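Local atomic coordinates of aldolase (PDB entry 6VOQ), a protein that is a class II aldolase-like protein of the AraD-like clan, a four-chain assembly that binds zinc ions. Residues 6-11 with 55-60; 101-106 with 185-190; 116-121 with 193-198. One frame throughout, in Å; residues are numbered along the deposited sequence.

Interaction 1: residues 6-11 with 55-60; sequences QLREEM and QRLSVV
Arg8 of helix 4-20 and Leu57, the residue leading into strand 58-60, make the nearest backbone approach, with their CA atoms 7.2 Å apart. At that spacing the two backbones meet through side chains. Leu57 reaches toward the helix: its CD1 lies 3.6 Å from Arg8 O, against the helix backbone, and its CD2 sits 4.0 Å from Met11 SD. Met11 swings its CG anti to the backbone N (chi1 178°), which lets CB, CG and the sulfur run past the leucine in the opposite direction. Extended from CG to NE, Arg8 carries its guanidinium alongside Leu57 to its backbone, where NH1 donates to Leu57 O at 3.2 Å; the bond is bent, with an N-H...O angle of 148°, and the oxygen lies at the guanidinium edge, somewhat out of plane. A water doubles the link, accepting from Arg8 NH2 at 2.7 Å and donating to the same Leu57 O at 2.8 Å. NH2 also comes to 3.3 Å from Val59 CG2. Glu4 holds the guanidinium by a salt bridge, and NH1 has a further hydrogen bond to Ala54 O. The contact thus fastens the N-terminal helix to one end of the mixed sheet: Leu41 of strand 40-42 touches Arg8, Leu57 and Val59, Ser68 of strand 66-68 borders Arg8 and Val59, and Leu31 and Leu33 of strand 30-34 lie against Met11.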
ATOM      1  N   GLN A   6      18.429  18.072 -16.725  1.00 41.74           N
ATOM      2  CA  GLN A   6      18.273  16.787 -16.064  1.00 45.77           C
ATOM      3  C   GLN A   6      17.881  16.953 -14.610  1.00 45.14           C
ATOM      4  O   GLN A   6      17.150  16.115 -14.072  1.00 48.92           O
ATOM      5  CB  GLN A   6      19.559  15.982 -16.191  1.00 47.08           C
ATOM      6  CG  GLN A   6      20.015  15.847 -17.621  1.00 49.71           C
ATOM      7  CD  GLN A   6      21.511  15.766 -17.742  1.00 49.30           C
ATOM      8  OE1 GLN A   6      22.239  16.425 -17.010  1.00 50.14           O
ATOM      9  NE2 GLN A   6      21.981  14.960 -18.676  1.00 56.28           N
ATOM     10  N   LEU A   7      18.348  18.023 -13.965  1.00 33.28           N
ATOM     11  CA  LEU A   7      17.989  18.254 -12.573  1.00 34.57           C
ATOM     12  C   LEU A   7      16.505  18.585 -12.445  1.00 39.16           C
ATOM     13  O   LEU A   7      15.808  18.014 -11.598  1.00 39.48           O
ATOM     14  CB  LEU A   7      18.863  19.365 -11.990  1.00 35.35           C
ATOM     15  CG  LEU A   7      20.344  19.012 -11.763  1.00 39.24           C
ATOM     16  CD1 LEU A   7      21.177  20.229 -11.321  1.00 35.76           C
ATOM     17  CD2 LEU A   7      20.492  17.877 -10.766  1.00 31.53           C
ATOM     18  N   ARG A   8      15.996  19.481 -13.294  1.00 34.08           N
ATOM     19  CA  ARG A   8      14.561  19.732 -13.314  1.00 34.95           C
ATOM     20  C   ARG A   8      13.808  18.452 -13.625  1.00 41.07           C
ATOM     21  O   ARG A   8      12.789  18.146 -12.997  1.00 47.52           O
ATOM     22  CB  ARG A   8      14.222  20.817 -14.343  1.00 32.00           C
ATOM     23  CG  ARG A   8      14.643  22.199 -13.913  1.00 31.53           C
ATOM     24  CD  ARG A   8      14.257  23.250 -14.924  1.00 33.92           C
ATOM     25  NE  ARG A   8      14.722  24.577 -14.518  1.00 37.32           N
ATOM     26  CZ  ARG A   8      13.985  25.471 -13.863  1.00 38.83           C
ATOM     27  NH1 ARG A   8      12.721  25.209 -13.546  1.00 33.88           N
ATOM     28  NH2 ARG A   8      14.521  26.636 -13.534  1.00 35.35           N
ATOM     29  N   GLU A   9      14.311  17.687 -14.585  1.00 41.22           N
ATOM     30  CA  GLU A   9      13.723  16.411 -14.952  1.00 45.68           C
ATOM     31  C   GLU A   9      13.713  15.424 -13.784  1.00 43.05           C
ATOM     32  O   GLU A   9      12.664  14.834 -13.481  1.00 34.93           O
ATOM     33  CB  GLU A   9      14.509  15.859 -16.146  1.00 62.16           C
ATOM     34  CG  GLU A   9      13.942  14.642 -16.848  1.00 85.21           C
ATOM     35  CD  GLU A   9      12.429  14.651 -17.015  1.00102.10           C
ATOM     36  OE1 GLU A   9      11.869  13.539 -17.098  1.00107.39           O
ATOM     37  OE2 GLU A   9      11.799  15.733 -17.114  1.00108.91           O
ATOM     38  N   GLU A  10      14.866  15.245 -13.130  1.00 35.96           N
ATOM     39  CA  GLU A  10      14.973  14.350 -11.985  1.00 37.86           C
ATOM     40  C   GLU A  10      13.997  14.733 -10.881  1.00 40.32           C
ATOM     41  O   GLU A  10      13.413  13.860 -10.230  1.00 43.77           O
ATOM     42  CB  GLU A  10      16.410  14.367 -11.457  1.00 37.07           C
ATOM     43  CG  GLU A  10      16.639  13.503 -10.238  1.00 45.19           C
ATOM     44  CD  GLU A  10      17.336  12.210 -10.602  1.00 55.58           C
ATOM     45  OE1 GLU A  10      18.298  11.824  -9.898  1.00 55.24           O
ATOM     46  OE2 GLU A  10      16.916  11.588 -11.605  1.00 64.96           O
ATOM     47  N   MET A  11      13.820  16.036 -10.644  1.00 32.84           N
ATOM     48  CA  MET A  11      12.929  16.472  -9.579  1.00 29.44           C
ATOM     49  C   MET A  11      11.489  16.087  -9.875  1.00 26.70           C
ATOM     50  O   MET A  11      10.786  15.590  -8.992  1.00 31.52           O
ATOM     51  CB  MET A  11      13.052  17.978  -9.374  1.00 29.27           C
ATOM     52  CG  MET A  11      12.128  18.527  -8.309  1.00 29.83           C
ATOM     53  SD  MET A  11      12.699  20.098  -7.644  1.00 36.51           S
ATOM     54  CE  MET A  11      14.184  19.547  -6.820  1.00 29.75           C
ATOM     55  N   GLN A  55       9.317  23.016 -16.094  1.00 44.46           N
ATOM     56  CA  GLN A  55       9.487  24.364 -16.566  1.00 45.42           C
ATOM     57  C   GLN A  55       9.196  25.416 -15.514  1.00 48.87           C
ATOM     58  O   GLN A  55       9.732  26.521 -15.621  1.00 46.51           O
ATOM     59  CB  GLN A  55       8.588  24.552 -17.777  1.00 51.91           C
ATOM     60  CG  GLN A  55       9.313  24.193 -19.042  1.00 63.25           C
ATOM     61  CD  GLN A  55      10.676  24.873 -19.046  1.00 86.39           C
ATOM     62  OE1 GLN A  55      10.832  26.001 -19.518  1.00102.91           O
ATOM     63  NE2 GLN A  55      11.652  24.220 -18.387  1.00 91.52           N
ATOM     64  N   ARG A  56       8.409  25.100 -14.490  1.00 45.50           N
ATOM     65  CA  ARG A  56       7.949  26.085 -13.521  1.00 47.53           C
ATOM     66  C   ARG A  56       8.474  25.825 -12.114  1.00 39.28           C
ATOM     67  O   ARG A  56       8.053  26.500 -11.167  1.00 40.43           O
ATOM     68  CB  ARG A  56       6.424  26.125 -13.545  1.00 55.04           C
ATOM     69  CG  ARG A  56       5.903  26.884 -14.759  1.00 63.88           C
ATOM     70  CD  ARG A  56       4.517  26.428 -15.157  1.00 83.30           C
ATOM     71  NE  ARG A  56       3.634  26.340 -13.998  1.00 94.77           N
ATOM     72  CZ  ARG A  56       2.946  27.363 -13.499  1.00 98.97           C
ATOM     73  NH1 ARG A  56       3.029  28.562 -14.063  1.00104.94           N
ATOM     74  NH2 ARG A  56       2.169  27.184 -12.436  1.00 93.91           N
ATOM     75  N   LEU A  57       9.394  24.880 -11.956  1.00 36.17           N
ATOM     76  CA  LEU A  57      10.020  24.674 -10.660  1.00 36.80           C
ATOM     77  C   LEU A  57      10.730  25.951 -10.227  1.00 40.70           C
ATOM     78  O   LEU A  57      11.325  26.660 -11.042  1.00 45.25           O
ATOM     79  CB  LEU A  57      10.999  23.504 -10.721  1.00 28.59           C
ATOM     80  CG  LEU A  57      10.410  22.132 -11.046  1.00 36.80           C
ATOM     81  CD1 LEU A  57      11.523  21.204 -11.476  1.00 32.21           C
ATOM     82  CD2 LEU A  57       9.653  21.541  -9.855  1.00 33.43           C
ATOM     83  N   SER A  58      10.635  26.257  -8.941  1.00 40.67           N
ATOM     84  CA  SER A  58      11.187  27.497  -8.428  1.00 32.64           C
ATOM     85  C   SER A  58      12.705  27.458  -8.421  1.00 34.18           C
ATOM     86  O   SER A  58      13.324  26.408  -8.233  1.00 34.12           O
ATOM     87  CB  SER A  58      10.690  27.750  -7.011  1.00 30.35           C
ATOM     88  OG  SER A  58       9.360  27.293  -6.872  1.00 41.82           O
ATOM     89  N   VAL A  59      13.302  28.629  -8.612  1.00 35.67           N
ATOM     90  CA  VAL A  59      14.725  28.829  -8.388  1.00 33.56           C
ATOM     91  C   VAL A  59      14.877  30.014  -7.444  1.00 38.15           C
ATOM     92  O   VAL A  59      14.352  31.101  -7.712  1.00 42.85           O
ATOM     93  CB  VAL A  59      15.498  29.065  -9.693  1.00 35.73           C
ATOM     94  CG1 VAL A  59      16.944  29.359  -9.382  1.00 33.10           C
ATOM     95  CG2 VAL A  59      15.381  27.865 -10.601  1.00 31.54           C
ATOM     96  N   VAL A  60      15.595  29.804  -6.347  1.00 38.28           N
ATOM     97  CA  VAL A  60      15.798  30.806  -5.309  1.00 43.10           C
ATOM     98  C   VAL A  60      17.265  30.751  -4.887  1.00 42.04           C
ATOM     99  O   VAL A  60      17.912  29.702  -4.979  1.00 47.33           O
ATOM    100  CB  VAL A  60      14.832  30.548  -4.121  1.00 48.34           C
ATOM    101  CG1 VAL A  60      14.968  29.125  -3.623  1.00 52.55           C
ATOM    102  CG2 VAL A  60      15.052  31.529  -2.993  1.00 55.70           C
TER
HETATM  103  O   HOH W   1      12.608  28.396 -12.776  1.00 30.18           O

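Interaction 2: residues 101-106 with 185-190; sequences TALSCL and RLIFTL
Phe188 drives its ring into the short helix 98-104 at Ala102 and Leu103, in a helix-helix packing of the class II aldolase fold that joins this helix to the C-terminal part of helix 170-190. The closest backbones are those of Leu103 and Phe188, 8.5 Å between CA atoms, so the ring rather than the main chain bridges the helices. Its CG stands anti to the carbonyl carbon (chi1 -72°), sending the far end of the ring toward helix 98-104. There the fit is tight: Phe188 CZ meets the methyl CB of Ala102 at 3.6 Å; the small alanine lets the ring come close to the helix.

The other contacts are looser: Leu106, past the helix, comes from the opposite direction and its CD1 reaches the same Phe188 CZ at 4.0 Å, while Leu103 CD1 and Ile187 CD1 are separated by 4.3 Å. Leu106, Ile187 and Phe188 all keep some exposure, although the second subunit covers part of this side: Leu106 packs on Leu190 of the second subunit, and Phe188 on Arg193 of the same subunit.

Another side of helix 98-104, carrying Thr101 and Ser104, is tied to the zinc site. Thr101 OG1, with one proton to serve both, bonds to the backbone O atoms of Ser97 and of the zinc ligand His161, and Ser104 OG to the backbone N of His161; the same Ser104 OG donates to Thr101 O at 2.8 Å. At the interface with helix 170-190, the backbone Leu103 N lies near the plane of the Phe188 ring, at its edge, 3.7 Å from CE2.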
ATOM      1  N   THR A 101       6.536  10.586  10.244  1.00 20.36           N
ATOM      2  CA  THR A 101       5.666  11.573  10.873  1.00 25.01           C
ATOM      3  C   THR A 101       5.083  11.034  12.174  1.00 26.98           C
ATOM      4  O   THR A 101       4.992  11.763  13.170  1.00 26.19           O
ATOM      5  CB  THR A 101       4.530  11.970   9.921  1.00 32.63           C
ATOM      6  OG1 THR A 101       5.064  12.575   8.737  1.00 31.17           O
ATOM      7  CG2 THR A 101       3.558  12.946  10.597  1.00 22.10           C
ATOM      8  N   ALA A 102       4.651   9.768  12.166  1.00 23.75           N
ATOM      9  CA  ALA A 102       4.154   9.137  13.384  1.00 27.02           C
ATOM     10  C   ALA A 102       5.204   9.187  14.477  1.00 27.54           C
ATOM     11  O   ALA A 102       4.943   9.661  15.589  1.00 24.92           O
ATOM     12  CB  ALA A 102       3.753   7.691  13.109  1.00 21.36           C
ATOM     13  N   LEU A 103       6.410   8.712  14.165  1.00 25.67           N
ATOM     14  CA  LEU A 103       7.517   8.807  15.103  1.00 30.40           C
ATOM     15  C   LEU A 103       7.703  10.229  15.612  1.00 30.41           C
ATOM     16  O   LEU A 103       8.074  10.426  16.776  1.00 31.66           O
ATOM     17  CB  LEU A 103       8.793   8.306  14.434  1.00 30.42           C
ATOM     18  CG  LEU A 103      10.042   8.218  15.298  1.00 30.90           C
ATOM     19  CD1 LEU A 103       9.894   7.125  16.334  1.00 34.91           C
ATOM     20  CD2 LEU A 103      11.213   7.938  14.412  1.00 20.10           C
ATOM     21  N   SER A 104       7.430  11.229  14.770  1.00 27.44           N
ATOM     22  CA  SER A 104       7.662  12.617  15.163  1.00 25.99           C
ATOM     23  C   SER A 104       6.620  13.130  16.145  1.00 21.47           C
ATOM     24  O   SER A 104       6.855  14.160  16.782  1.00 28.89           O
ATOM     25  CB  SER A 104       7.685  13.527  13.925  1.00 25.32           C
ATOM     26  OG  SER A 104       6.400  14.079  13.671  1.00 21.69           O
ATOM     27  N   CYS A 105       5.482  12.446  16.279  1.00 23.35           N
ATOM     28  CA  CYS A 105       4.433  12.833  17.216  1.00 22.57           C
ATOM     29  C   CYS A 105       4.529  12.128  18.559  1.00 23.29           C
ATOM     30  O   CYS A 105       3.666  12.344  19.413  1.00 30.19           O
ATOM     31  CB  CYS A 105       3.044  12.576  16.611  1.00 23.07           C
ATOM     32  SG  CYS A 105       2.790  13.302  14.987  1.00 29.52           S
ATOM     33  N   LEU A 106       5.544  11.303  18.772  1.00 28.69           N
ATOM     34  CA  LEU A 106       5.647  10.553  20.011  1.00 29.63           C
ATOM     35  C   LEU A 106       6.265  11.404  21.117  1.00 33.00           C
ATOM     36  O   LEU A 106       7.045  12.329  20.873  1.00 38.63           O
ATOM     37  CB  LEU A 106       6.475   9.281  19.805  1.00 28.07           C
ATOM     38  CG  LEU A 106       5.732   8.162  19.064  1.00 30.52           C
ATOM     39  CD1 LEU A 106       6.539   6.863  18.999  1.00 22.37           C
ATOM     40  CD2 LEU A 106       4.391   7.932  19.707  1.00 24.28           C
ATOM     41  N   ARG A 185       8.979   2.726   9.845  1.00 21.46           N
ATOM     42  CA  ARG A 185       7.884   1.780   9.703  1.00 24.69           C
ATOM     43  C   ARG A 185       8.171   0.490  10.470  1.00 27.79           C
ATOM     44  O   ARG A 185       7.270  -0.099  11.080  1.00 28.05           O
ATOM     45  CB  ARG A 185       7.642   1.506   8.218  1.00 20.91           C
ATOM     46  CG  ARG A 185       6.455   0.599   7.950  1.00 26.38           C
ATOM     47  CD  ARG A 185       6.366   0.262   6.494  1.00 25.19           C
ATOM     48  NE  ARG A 185       5.263  -0.636   6.207  1.00 29.66           N
ATOM     49  CZ  ARG A 185       5.193  -1.373   5.104  1.00 31.19           C
ATOM     50  NH1 ARG A 185       6.166  -1.309   4.211  1.00 29.31           N
ATOM     51  NH2 ARG A 185       4.163  -2.174   4.896  1.00 34.68           N
ATOM     52  N   LEU A 186       9.424   0.041  10.455  1.00 27.77           N
ATOM     53  CA  LEU A 186       9.769  -1.169  11.180  1.00 25.30           C
ATOM     54  C   LEU A 186       9.556  -0.997  12.672  1.00 28.04           C
ATOM     55  O   LEU A 186       9.153  -1.948  13.351  1.00 32.36           O
ATOM     56  CB  LEU A 186      11.215  -1.555  10.896  1.00 26.74           C
ATOM     57  CG  LEU A 186      11.415  -2.209   9.545  1.00 30.06           C
ATOM     58  CD1 LEU A 186      12.885  -2.151   9.169  1.00 25.20           C
ATOM     59  CD2 LEU A 186      10.911  -3.633   9.618  1.00 24.84           C
ATOM     60  N   ILE A 187       9.822   0.203  13.196  1.00 24.89           N
ATOM     61  CA  ILE A 187       9.569   0.470  14.607  1.00 23.60           C
ATOM     62  C   ILE A 187       8.116   0.159  14.945  1.00 23.55           C
ATOM     63  O   ILE A 187       7.824  -0.613  15.864  1.00 24.54           O
ATOM     64  CB  ILE A 187       9.945   1.924  14.945  1.00 26.55           C
ATOM     65  CG1 ILE A 187      11.458   2.105  14.848  1.00 32.42           C
ATOM     66  CG2 ILE A 187       9.475   2.302  16.343  1.00 25.95           C
ATOM     67  CD1 ILE A 187      11.927   3.534  14.970  1.00 32.34           C
ATOM     68  N   PHE A 188       7.180   0.709  14.171  1.00 25.86           N
ATOM     69  CA  PHE A 188       5.774   0.499  14.500  1.00 27.62           C
ATOM     70  C   PHE A 188       5.328  -0.916  14.200  1.00 23.11           C
ATOM     71  O   PHE A 188       4.455  -1.443  14.894  1.00 37.50           O
ATOM     72  CB  PHE A 188       4.911   1.521  13.776  1.00 25.31           C
ATOM     73  CG  PHE A 188       5.045   2.891  14.350  1.00 31.72           C
ATOM     74  CD1 PHE A 188       4.301   3.261  15.458  1.00 26.18           C
ATOM     75  CD2 PHE A 188       5.965   3.786  13.826  1.00 23.53           C
ATOM     76  CE1 PHE A 188       4.442   4.523  16.004  1.00 32.14           C
ATOM     77  CE2 PHE A 188       6.107   5.036  14.358  1.00 24.69           C
ATOM     78  CZ  PHE A 188       5.342   5.415  15.452  1.00 26.90           C
ATOM     79  N   THR A 189       5.945  -1.560  13.211  1.00 26.84           N
ATOM     80  CA  THR A 189       5.648  -2.961  12.935  1.00 22.75           C
ATOM     81  C   THR A 189       6.128  -3.861  14.069  1.00 28.38           C
ATOM     82  O   THR A 189       5.420  -4.778  14.498  1.00 24.02           O
ATOM     83  CB  THR A 189       6.303  -3.377  11.618  1.00 26.92           C
ATOM     84  OG1 THR A 189       5.699  -2.651  10.537  1.00 22.87           O
ATOM     85  CG2 THR A 189       6.147  -4.881  11.386  1.00 23.62           C
ATOM     86  N   LEU A 190       7.348  -3.629  14.547  1.00 25.45           N
ATOM     87  CA  LEU A 190       7.877  -4.468  15.609  1.00 25.17           C
ATOM     88  C   LEU A 190       7.117  -4.254  16.903  1.00 27.64           C
ATOM     89  O   LEU A 190       6.926  -5.207  17.664  1.00 34.45           O
ATOM     90  CB  LEU A 190       9.367  -4.199  15.792  1.00 26.57           C
ATOM     91  CG  LEU A 190      10.202  -4.692  14.606  1.00 26.12           C
ATOM     92  CD1 LEU A 190      11.608  -4.107  14.632  1.00 27.13           C
ATOM     93  CD2 LEU A 190      10.241  -6.212  14.615  1.00 27.36           C
TER

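Interaction 3: residues 116-121 with 193-198; sequences RPFTPY and REIRYL
A stacked arginine-tyrosine pair and a backbone hydrogen bond join two irregular loops here, the one ahead of helix 121-125 and the one between helices 170-190 and 200-204. The Arg116 guanidinium lies flat over the Tyr197 ring, centres 3.6 Å apart and planes at 12°, a cation-pi contact extended by a CH-pi approach of Arg116 CD. With CG anti to the backbone N (chi1 -171°) and the chain extended, Arg116 runs across the ring. Ile195 CG2 covers the opposite face of Tyr197, 3.9 Å above its plane, so the ring is sandwiched. That methyl also meets Phe118 CB at 3.8 Å, while Phe118 CD2 packs 4.0 Å from Tyr197 CE1. Next to these rings Leu198 N donates to Pro117 O at 3.0 Å, nearly straight at 160°, and a water donates to both Pro117 O and Leu198 O. Leu198 CD1 settles 3.8 Å from Thr119 C. Asn160 ND2 of the third subunit bonds to both Phe118 O and Arg196 O, bringing the loops into the subunit interface. Within the chain, Phe118 lies on Leu186 and Ile187 of helix 170-190, and Val203 of helix 200-204 backs Pro117 and Leu198.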
ATOM      1  N   ARG A 116      16.694   4.205  17.387  1.00 34.88           N
ATOM      2  CA  ARG A 116      17.560   3.204  17.987  1.00 31.95           C
ATOM      3  C   ARG A 116      17.793   2.067  16.998  1.00 37.59           C
ATOM      4  O   ARG A 116      16.863   1.313  16.692  1.00 43.62           O
ATOM      5  CB  ARG A 116      16.928   2.681  19.269  1.00 28.95           C
ATOM      6  CG  ARG A 116      17.820   1.802  20.109  1.00 36.33           C
ATOM      7  CD  ARG A 116      17.087   1.536  21.397  1.00 37.80           C
ATOM      8  NE  ARG A 116      17.624   0.432  22.174  1.00 36.86           N
ATOM      9  CZ  ARG A 116      16.923  -0.209  23.101  1.00 36.07           C
ATOM     10  NH1 ARG A 116      15.655   0.139  23.330  1.00 27.79           N
ATOM     11  NH2 ARG A 116      17.482  -1.199  23.784  1.00 29.99           N
ATOM     12  N   PRO A 117      19.020   1.888  16.508  1.00 32.82           N
ATOM     13  CA  PRO A 117      19.227   1.050  15.316  1.00 30.29           C
ATOM     14  C   PRO A 117      19.098  -0.447  15.596  1.00 35.60           C
ATOM     15  O   PRO A 117      19.722  -0.992  16.513  1.00 32.88           O
ATOM     16  CB  PRO A 117      20.646   1.425  14.865  1.00 30.58           C
ATOM     17  CG  PRO A 117      21.319   1.914  16.091  1.00 34.75           C
ATOM     18  CD  PRO A 117      20.254   2.579  16.924  1.00 30.34           C
ATOM     19  N   PHE A 118      18.270  -1.107  14.776  1.00 32.01           N
ATOM     20  CA  PHE A 118      18.182  -2.560  14.689  1.00 32.90           C
ATOM     21  C   PHE A 118      18.465  -3.065  13.282  1.00 34.60           C
ATOM     22  O   PHE A 118      18.310  -4.260  13.031  1.00 31.82           O
ATOM     23  CB  PHE A 118      16.791  -3.054  15.121  1.00 32.52           C
ATOM     24  CG  PHE A 118      15.663  -2.271  14.518  1.00 29.95           C
ATOM     25  CD1 PHE A 118      15.222  -2.539  13.227  1.00 30.02           C
ATOM     26  CD2 PHE A 118      15.054  -1.249  15.234  1.00 28.49           C
ATOM     27  CE1 PHE A 118      14.185  -1.806  12.660  1.00 31.17           C
ATOM     28  CE2 PHE A 118      14.014  -0.516  14.677  1.00 30.87           C
ATOM     29  CZ  PHE A 118      13.581  -0.790  13.384  1.00 28.54           C
ATOM     30  N   THR A 119      18.815  -2.182  12.353  1.00 33.78           N
ATOM     31  CA  THR A 119      19.282  -2.510  11.015  1.00 31.88           C
ATOM     32  C   THR A 119      20.439  -1.587  10.715  1.00 36.12           C
ATOM     33  O   THR A 119      20.491  -0.462  11.228  1.00 37.94           O
ATOM     34  CB  THR A 119      18.191  -2.328   9.956  1.00 34.08           C
ATOM     35  OG1 THR A 119      17.547  -1.062  10.155  1.00 43.22           O
ATOM     36  CG2 THR A 119      17.173  -3.440  10.053  1.00 34.46           C
ATOM     37  N   PRO A 120      21.412  -2.028   9.905  1.00 39.61           N
ATOM     38  CA  PRO A 120      22.645  -1.251   9.736  1.00 44.17           C
ATOM     39  C   PRO A 120      22.530  -0.054   8.804  1.00 42.36           C
ATOM     40  O   PRO A 120      23.394   0.830   8.855  1.00 43.34           O
ATOM     41  CB  PRO A 120      23.624  -2.284   9.158  1.00 44.14           C
ATOM     42  CG  PRO A 120      22.754  -3.198   8.399  1.00 39.49           C
ATOM     43  CD  PRO A 120      21.465  -3.306   9.173  1.00 43.14           C
ATOM     44  N   TYR A 121      21.491   0.023   7.979  1.00 40.44           N
ATOM     45  CA  TYR A 121      21.551   0.885   6.803  1.00 39.61           C
ATOM     46  C   TYR A 121      21.349   2.359   7.132  1.00 37.22           C
ATOM     47  O   TYR A 121      21.996   3.213   6.518  1.00 39.16           O
ATOM     48  CB  TYR A 121      20.543   0.377   5.772  1.00 48.72           C
ATOM     49  CG  TYR A 121      20.795  -1.086   5.500  1.00 55.45           C
ATOM     50  CD1 TYR A 121      21.935  -1.484   4.803  1.00 53.78           C
ATOM     51  CD2 TYR A 121      19.941  -2.072   5.994  1.00 52.85           C
ATOM     52  CE1 TYR A 121      22.205  -2.813   4.575  1.00 59.13           C
ATOM     53  CE2 TYR A 121      20.206  -3.417   5.766  1.00 55.29           C
ATOM     54  CZ  TYR A 121      21.342  -3.778   5.054  1.00 63.06           C
ATOM     55  OH  TYR A 121      21.632  -5.101   4.810  1.00 72.57           O
ATOM     56  N   ARG A 193       7.262  -6.120  20.644  1.00 29.86           N
ATOM     57  CA  ARG A 193       7.982  -7.381  20.602  1.00 32.84           C
ATOM     58  C   ARG A 193       9.449  -7.157  20.954  1.00 35.23           C
ATOM     59  O   ARG A 193       9.994  -6.065  20.767  1.00 31.45           O
ATOM     60  CB  ARG A 193       7.867  -8.019  19.224  1.00 28.57           C
ATOM     61  CG  ARG A 193       6.492  -8.458  18.851  1.00 30.22           C
ATOM     62  CD  ARG A 193       6.521  -8.984  17.441  1.00 38.92           C
ATOM     63  NE  ARG A 193       5.202  -9.313  16.912  1.00 39.70           N
ATOM     64  CZ  ARG A 193       4.737 -10.551  16.792  1.00 49.06           C
ATOM     65  NH1 ARG A 193       5.489 -11.580  17.181  1.00 34.24           N
ATOM     66  NH2 ARG A 193       3.524 -10.762  16.285  1.00 35.94           N
ATOM     67  N   GLU A 194      10.092  -8.200  21.469  1.00 29.46           N
ATOM     68  CA  GLU A 194      11.493  -8.079  21.845  1.00 29.00           C
ATOM     69  C   GLU A 194      12.360  -8.027  20.597  1.00 26.78           C
ATOM     70  O   GLU A 194      12.376  -8.968  19.802  1.00 29.72           O
ATOM     71  CB  GLU A 194      11.925  -9.227  22.748  1.00 33.87           C
ATOM     72  CG  GLU A 194      13.370  -9.072  23.219  1.00 31.07           C
ATOM     73  CD  GLU A 194      13.830 -10.215  24.097  1.00 43.24           C
ATOM     74  OE1 GLU A 194      13.016 -11.124  24.378  1.00 40.70           O
ATOM     75  OE2 GLU A 194      15.011 -10.205  24.505  1.00 41.96           O
ATOM     76  N   ILE A 195      13.093  -6.936  20.442  1.00 34.50           N
ATOM     77  CA  ILE A 195      13.883  -6.652  19.254  1.00 24.22           C
ATOM     78  C   ILE A 195      15.343  -6.964  19.539  1.00 32.40           C
ATOM     79  O   ILE A 195      15.863  -6.638  20.616  1.00 40.07           O
ATOM     80  CB  ILE A 195      13.691  -5.183  18.839  1.00 27.20           C
ATOM     81  CG1 ILE A 195      12.219  -4.945  18.506  1.00 29.07           C
ATOM     82  CG2 ILE A 195      14.616  -4.796  17.671  1.00 23.97           C
ATOM     83  CD1 ILE A 195      11.839  -3.516  18.420  1.00 24.54           C
ATOM     84  N   ARG A 196      16.002  -7.609  18.576  1.00 32.96           N
ATOM     85  CA  ARG A 196      17.455  -7.803  18.573  1.00 36.49           C
ATOM     86  C   ARG A 196      18.108  -6.519  18.060  1.00 32.74           C
ATOM     87  O   ARG A 196      18.439  -6.382  16.882  1.00 33.09           O
ATOM     88  CB  ARG A 196      17.831  -8.999  17.698  1.00 35.36           C
ATOM     89  CG  ARG A 196      18.929  -9.917  18.246  1.00 42.04           C
ATOM     90  CD  ARG A 196      20.279  -9.226  18.358  1.00 42.20           C
ATOM     91  NE  ARG A 196      20.846  -8.890  17.057  1.00 45.87           N
ATOM     92  CZ  ARG A 196      22.034  -8.314  16.883  1.00 47.45           C
ATOM     93  NH1 ARG A 196      22.798  -8.004  17.921  1.00 50.34           N
ATOM     94  NH2 ARG A 196      22.456  -8.035  15.665  1.00 49.09           N
ATOM     95  N   TYR A 197      18.280  -5.553  18.958  1.00 28.63           N
ATOM     96  CA  TYR A 197      18.929  -4.300  18.577  1.00 30.20           C
ATOM     97  C   TYR A 197      20.401  -4.531  18.221  1.00 33.42           C
ATOM     98  O   TYR A 197      21.032  -5.497  18.662  1.00 30.45           O
ATOM     99  CB  TYR A 197      18.833  -3.271  19.707  1.00 28.89           C
ATOM    100  CG  TYR A 197      17.456  -2.689  19.908  1.00 30.17           C
ATOM    101  CD1 TYR A 197      16.927  -1.778  19.006  1.00 32.50           C
ATOM    102  CD2 TYR A 197      16.681  -3.052  21.004  1.00 27.32           C
ATOM    103  CE1 TYR A 197      15.660  -1.241  19.186  1.00 26.04           C
ATOM    104  CE2 TYR A 197      15.423  -2.519  21.194  1.00 30.86           C
ATOM    105  CZ  TYR A 197      14.918  -1.619  20.278  1.00 29.89           C
ATOM    106  OH  TYR A 197      13.671  -1.098  20.472  1.00 30.84           O
ATOM    107  N   LEU A 198      20.955  -3.625  17.418  1.00 34.88           N
ATOM    108  CA  LEU A 198      22.378  -3.698  17.129  1.00 28.72           C
ATOM    109  C   LEU A 198      23.162  -3.303  18.373  1.00 35.29           C
ATOM    110  O   LEU A 198      22.834  -2.309  19.031  1.00 35.34           O
ATOM    111  CB  LEU A 198      22.740  -2.796  15.957  1.00 34.48           C
ATOM    112  CG  LEU A 198      22.207  -3.180  14.574  1.00 39.40           C
ATOM    113  CD1 LEU A 198      22.974  -2.435  13.476  1.00 33.27           C
ATOM    114  CD2 LEU A 198      22.267  -4.679  14.364  1.00 38.93           C
TER
HETATM  115  O   HOH W   2      20.995  -0.251  18.812  1.00 36.80           O

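How the interactions relate
The centres of interactions 2 and 3 are about 14 Å apart, and their segments alternate along the chain. The loops of interaction 3 pack on the helix that interaction 2 uses: Leu186 CB lies 3.5 Å from Phe118 CE1, Leu190 CB 3.7 Å from Ile195 CD1. Interaction 1, on the opposite side of the chain's centre, lies about 32 Å from interaction 2 and about 38 Å from interaction 3 between centres; no other subunit touches it. The other two both meet the third subunit. Interaction 2 adjoins zinc ligand His161 of its own chain; in interaction 3 the side chain of Pro120 is about 8 Å from a zinc ion, and Tyr121 stacks on His96 of the third subunit.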